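Local coordinates for plexin-A4 (PDB 4E74), which probably binds Rho-family GTPases through this ubiquitin-like cytoplasmic domain of a plexin receptor involved in signalling, at residues Val31-Lys43 / Trp92-Pro104. Sequence-based numbering, arbitrary orientation.
Sequences VKILNCDTITQVK and WKRLNTLAHYQVP
Leu98 packs against Ile33 and Val42 in the core of this ubiquitin-like fold, reaching from a short, weakly bonded helix of about 98-101 to the strand and helix joined by the turn at 34-37. Its CD1 methyl lies 3.5 Å from Ile33 CG1, the two side chains crossing at about a right angle, while Val42 CG2 approaches the same methyl obliquely from helix 39-50. Ile39 lies between Leu98 and Tyr101: with CG1 beside its own backbone N (chi1 -59°), CG1 comes to the edge of the Tyr101 ring, 4.0 Å from CE2 and near the ring plane, and CD1 packs over the backbone joining Thr97 to Leu98. Leu67 of strand 65-70 touches both Ile39 and Val42. The far end of Tyr101 is fixed by Asp83 and Gln80, which bond its hydroxyl. Nearer the surface, Thr38 CG2 runs alongside Leu95, 3.8 Å from its CB, and the Thr97 methyl sits against the carbonyl oxygens of Cys36 and Asp37.

Two backbone hydrogen bonds join the segments: Ala99 N donates to Asn35 O at 3.2 Å, and Ile39 N to Asn96 O at 3.1 Å. Thr97 OG1 caps its helix by accepting from His100 N (3.0 Å), and Thr38 N donates to Gln41 OE1 (2.9 Å). A water donates to Leu34 O and Asp37 O and accepts from Leu98 N, 2.8 Å from that nitrogen.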
loop_
_atom_site.group_PDB
_atom_site.type_symbol
_atom_site.label_atom_id
_atom_site.label_comp_id
_atom_site.label_asym_id
_atom_site.label_seq_id
_atom_site.Cartn_x
_atom_site.Cartn_y
_atom_site.Cartn_z
ATOM N N VAL A 31 17.839 6.616 0.880
ATOM C CA VAL A 31 17.100 5.360 0.926
ATOM C C VAL A 31 17.973 4.189 0.526
ATOM O O VAL A 31 18.662 4.232 -0.495
ATOM C CB VAL A 31 15.847 5.402 0.033
ATOM C CG1 VAL A 31 15.087 4.078 0.116
ATOM C CG2 VAL A 31 14.953 6.591 0.420
ATOM N N LYS A 32 18.004 3.157 1.370
ATOM C CA LYS A 32 18.659 1.885 1.024
ATOM C C LYS A 32 17.868 1.009 0.096
ATOM O O LYS A 32 16.669 0.721 0.334
ATOM C CB LYS A 32 18.943 1.043 2.309
ATOM C CG LYS A 32 20.021 1.584 3.215
ATOM C CD LYS A 32 21.428 1.127 2.870
ATOM C CE LYS A 32 22.442 1.884 3.722
ATOM N NZ LYS A 32 23.840 1.464 3.539
ATOM N N ILE A 33 18.504 0.545 -0.980
ATOM C CA ILE A 33 17.922 -0.501 -1.825
ATOM C C ILE A 33 18.984 -1.519 -2.239
ATOM O O ILE A 33 20.145 -1.378 -1.850
ATOM C CB ILE A 33 17.106 0.033 -3.036
ATOM C CG1 ILE A 33 18.009 0.485 -4.167
ATOM C CG2 ILE A 33 16.120 1.165 -2.645
ATOM C CD1 ILE A 33 18.931 1.623 -3.760
ATOM N N LEU A 34 18.585 -2.585 -2.941
ATOM C CA LEU A 34 19.541 -3.589 -3.372
ATOM C C LEU A 34 19.896 -3.349 -4.817
ATOM O O LEU A 34 19.022 -2.946 -5.623
ATOM C CB LEU A 34 18.967 -4.974 -3.248
ATOM C CG LEU A 34 18.578 -5.385 -1.807
ATOM C CD1 LEU A 34 17.801 -6.680 -1.807
ATOM C CD2 LEU A 34 19.842 -5.526 -0.970
ATOM N N ASN A 35 21.137 -3.668 -5.160
ATOM C CA ASN A 35 21.547 -3.515 -6.570
ATOM C C ASN A 35 20.907 -4.513 -7.531
ATOM O O ASN A 35 20.983 -4.298 -8.775
ATOM C CB ASN A 35 23.051 -3.507 -6.703
ATOM C CG ASN A 35 23.665 -4.848 -6.433
ATOM O OD1 ASN A 35 23.034 -5.786 -5.933
ATOM N ND2 ASN A 35 24.964 -4.947 -6.735
ATOM N N CYS A 36 20.235 -5.546 -7.001
ATOM C CA CYS A 36 19.490 -6.520 -7.760
ATOM C C CYS A 36 17.964 -6.339 -7.791
ATOM O O CYS A 36 17.260 -7.178 -8.328
ATOM C CB CYS A 36 19.824 -7.931 -7.274
ATOM S SG CYS A 36 19.579 -8.236 -5.471
ATOM N N ASP A 37 17.454 -5.302 -7.115
ATOM C CA ASP A 37 16.024 -5.009 -7.116
ATOM C C ASP A 37 15.685 -4.588 -8.546
ATOM O O ASP A 37 16.477 -3.910 -9.213
ATOM C CB ASP A 37 15.697 -3.825 -6.198
ATOM C CG ASP A 37 15.631 -4.200 -4.703
ATOM O OD1 ASP A 37 15.242 -5.332 -4.417
ATOM O OD2 ASP A 37 15.872 -3.305 -3.885
ATOM N N THR A 38 14.552 -5.042 -9.009
ATOM C CA THR A 38 14.048 -4.508 -10.293
ATOM C C THR A 38 13.766 -3.033 -10.093
ATOM O O THR A 38 13.581 -2.528 -8.974
ATOM C CB THR A 38 12.760 -5.206 -10.760
ATOM O OG1 THR A 38 11.657 -4.906 -9.884
ATOM C CG2 THR A 38 12.972 -6.715 -10.964
ATOM N N ILE A 39 13.640 -2.278 -11.182
ATOM C CA ILE A 39 13.302 -0.845 -10.973
ATOM C C ILE A 39 11.945 -0.639 -10.280
ATOM O O ILE A 39 11.777 0.305 -9.517
ATOM C CB ILE A 39 13.365 -0.035 -12.317
ATOM C CG1 ILE A 39 14.762 -0.136 -12.929
ATOM C CG2 ILE A 39 12.960 1.434 -12.066
ATOM C CD1 ILE A 39 15.913 0.242 -12.029
ATOM N N THR A 40 10.977 -1.511 -10.552
ATOM C CA THR A 40 9.653 -1.473 -9.853
ATOM C C THR A 40 9.874 -1.673 -8.340
ATOM O O THR A 40 9.336 -0.911 -7.567
ATOM C CB THR A 40 8.683 -2.486 -10.414
ATOM O OG1 THR A 40 8.428 -2.124 -11.804
ATOM C CG2 THR A 40 7.398 -2.504 -9.659
ATOM N N GLN A 41 10.719 -2.607 -7.984
ATOM C CA GLN A 41 11.039 -2.854 -6.556
ATOM C C GLN A 41 11.778 -1.666 -5.917
ATOM O O GLN A 41 11.499 -1.317 -4.760
ATOM C CB GLN A 41 11.823 -4.151 -6.420
ATOM C CG GLN A 41 10.994 -5.384 -6.688
ATOM C CD GLN A 41 11.822 -6.674 -6.758
ATOM O OE1 GLN A 41 12.987 -6.696 -7.184
ATOM N NE2 GLN A 41 11.214 -7.770 -6.269
ATOM N N VAL A 42 12.663 -1.012 -6.664
ATOM C CA VAL A 42 13.307 0.207 -6.184
ATOM C C VAL A 42 12.256 1.294 -5.884
ATOM O O VAL A 42 12.316 1.999 -4.859
ATOM C CB VAL A 42 14.352 0.742 -7.184
ATOM C CG1 VAL A 42 14.923 2.087 -6.754
ATOM C CG2 VAL A 42 15.457 -0.303 -7.400
ATOM N N LYS A 43 11.393 1.547 -6.877
ATOM C CA LYS A 43 10.341 2.539 -6.721
ATOM C C LYS A 43 9.470 2.269 -5.488
ATOM O O LYS A 43 9.173 3.222 -4.752
ATOM C CB LYS A 43 9.498 2.677 -7.985
ATOM C CG LYS A 43 10.254 3.306 -9.157
ATOM C CD LYS A 43 9.351 3.490 -10.381
ATOM C CE LYS A 43 8.788 2.206 -10.942
ATOM N NZ LYS A 43 8.098 2.391 -12.275
ATOM N N TRP A 92 13.909 -14.807 -23.464
ATOM C CA TRP A 92 13.936 -14.429 -22.049
ATOM C C TRP A 92 14.632 -13.102 -21.868
ATOM O O TRP A 92 15.807 -12.962 -22.213
ATOM C CB TRP A 92 14.633 -15.511 -21.215
ATOM N N LYS A 93 13.904 -12.110 -21.349
ATOM C CA LYS A 93 14.491 -10.801 -20.996
ATOM C C LYS A 93 14.558 -10.676 -19.468
ATOM O O LYS A 93 13.542 -10.867 -18.795
ATOM C CB LYS A 93 13.680 -9.638 -21.608
ATOM C CG LYS A 93 12.202 -9.603 -21.242
ATOM N N ARG A 94 15.751 -10.394 -18.928
ATOM C CA ARG A 94 15.911 -10.111 -17.490
ATOM C C ARG A 94 15.416 -8.697 -17.240
ATOM O O ARG A 94 15.696 -7.804 -18.012
ATOM C CB ARG A 94 17.369 -10.198 -17.054
ATOM N N LEU A 95 14.673 -8.496 -16.163
ATOM C CA LEU A 95 14.227 -7.157 -15.814
ATOM C C LEU A 95 15.396 -6.296 -15.360
ATOM O O LEU A 95 16.337 -6.763 -14.676
ATOM C CB LEU A 95 13.113 -7.210 -14.758
ATOM C CG LEU A 95 11.808 -7.923 -15.182
ATOM C CD1 LEU A 95 10.684 -7.594 -14.212
ATOM C CD2 LEU A 95 11.381 -7.535 -16.598
ATOM N N ASN A 96 15.361 -5.016 -15.725
ATOM C CA ASN A 96 16.452 -4.110 -15.467
ATOM C C ASN A 96 16.552 -3.801 -13.939
ATOM O O ASN A 96 15.526 -3.671 -13.285
ATOM C CB ASN A 96 16.237 -2.778 -16.203
ATOM C CG ASN A 96 16.326 -2.866 -17.726
ATOM O OD1 ASN A 96 16.745 -3.877 -18.358
ATOM N ND2 ASN A 96 15.883 -1.793 -18.350
ATOM N N THR A 97 17.775 -3.648 -13.439
ATOM C CA THR A 97 18.097 -3.351 -12.051
ATOM C C THR A 97 19.018 -2.129 -12.013
ATOM O O THR A 97 19.485 -1.637 -13.083
ATOM C CB THR A 97 18.882 -4.527 -11.415
ATOM O OG1 THR A 97 20.144 -4.641 -12.119
ATOM C CG2 THR A 97 18.078 -5.828 -11.495
ATOM N N LEU A 98 19.340 -1.596 -10.845
ATOM C CA LEU A 98 20.277 -0.497 -10.765
ATOM C C LEU A 98 21.677 -0.944 -11.242
ATOM O O LEU A 98 22.440 -0.143 -11.787
ATOM C CB LEU A 98 20.356 0.119 -9.368
ATOM C CG LEU A 98 19.094 0.884 -8.907
ATOM C CD1 LEU A 98 19.140 1.154 -7.424
ATOM C CD2 LEU A 98 18.888 2.177 -9.681
ATOM N N ALA A 99 22.031 -2.210 -10.963
ATOM C CA ALA A 99 23.336 -2.746 -11.423
ATOM C C ALA A 99 23.388 -2.763 -12.938
ATOM O O ALA A 99 24.438 -2.458 -13.521
ATOM C CB ALA A 99 23.589 -4.143 -10.844
ATOM N N HIS A 100 22.280 -3.122 -13.572
ATOM C CA HIS A 100 22.167 -3.059 -15.049
ATOM C C HIS A 100 22.521 -1.705 -15.601
ATOM O O HIS A 100 23.266 -1.578 -16.626
ATOM C CB HIS A 100 20.761 -3.451 -15.447
ATOM C CG HIS A 100 20.448 -3.231 -16.899
ATOM N ND1 HIS A 100 20.801 -4.130 -17.872
ATOM C CD2 HIS A 100 19.792 -2.185 -17.539
ATOM C CE1 HIS A 100 20.370 -3.658 -19.079
ATOM N NE2 HIS A 100 19.762 -2.476 -18.881
ATOM N N TYR A 101 22.026 -0.664 -14.957
ATOM C CA TYR A 101 22.285 0.714 -15.392
ATOM C C TYR A 101 23.576 1.345 -14.854
ATOM O O TYR A 101 23.920 2.469 -15.201
ATOM C CB TYR A 101 21.096 1.610 -15.015
ATOM C CG TYR A 101 19.794 1.419 -15.789
ATOM C CD1 TYR A 101 19.663 1.859 -17.124
ATOM C CD2 TYR A 101 18.656 0.927 -15.172
ATOM C CE1 TYR A 101 18.458 1.741 -17.783
ATOM C CE2 TYR A 101 17.439 0.797 -15.811
ATOM C CZ TYR A 101 17.322 1.248 -17.130
ATOM O OH TYR A 101 16.131 1.203 -17.794
ATOM N N GLN A 102 24.292 0.602 -13.985
ATOM C CA GLN A 102 25.536 1.040 -13.401
ATOM C C GLN A 102 25.378 2.339 -12.621
ATOM O O GLN A 102 26.213 3.253 -12.646
ATOM C CB GLN A 102 26.651 1.111 -14.478
ATOM C CG GLN A 102 26.939 -0.234 -15.096
ATOM C CD GLN A 102 28.093 -0.160 -16.091
ATOM O OE1 GLN A 102 28.037 0.601 -17.031
ATOM N NE2 GLN A 102 29.151 -0.952 -15.865
ATOM N N VAL A 103 24.295 2.391 -11.810
ATOM C CA VAL A 103 24.040 3.559 -10.991
ATOM C C VAL A 103 24.944 3.543 -9.749
ATOM O O VAL A 103 24.893 2.598 -9.002
ATOM C CB VAL A 103 22.553 3.625 -10.566
ATOM C CG1 VAL A 103 22.334 4.810 -9.656
ATOM C CG2 VAL A 103 21.660 3.713 -11.822
ATOM N N PRO A 104 25.790 4.580 -9.564
ATOM C CA PRO A 104 26.692 4.635 -8.416
ATOM C C PRO A 104 25.993 4.844 -7.098
ATOM O O PRO A 104 24.912 5.460 -7.059
ATOM C CB PRO A 104 27.556 5.864 -8.690
ATOM C CG PRO A 104 27.462 6.134 -10.139
ATOM C CD PRO A 104 26.108 5.615 -10.573
HETATM O O HOH W 1 18.389 -2.236 -8.264
#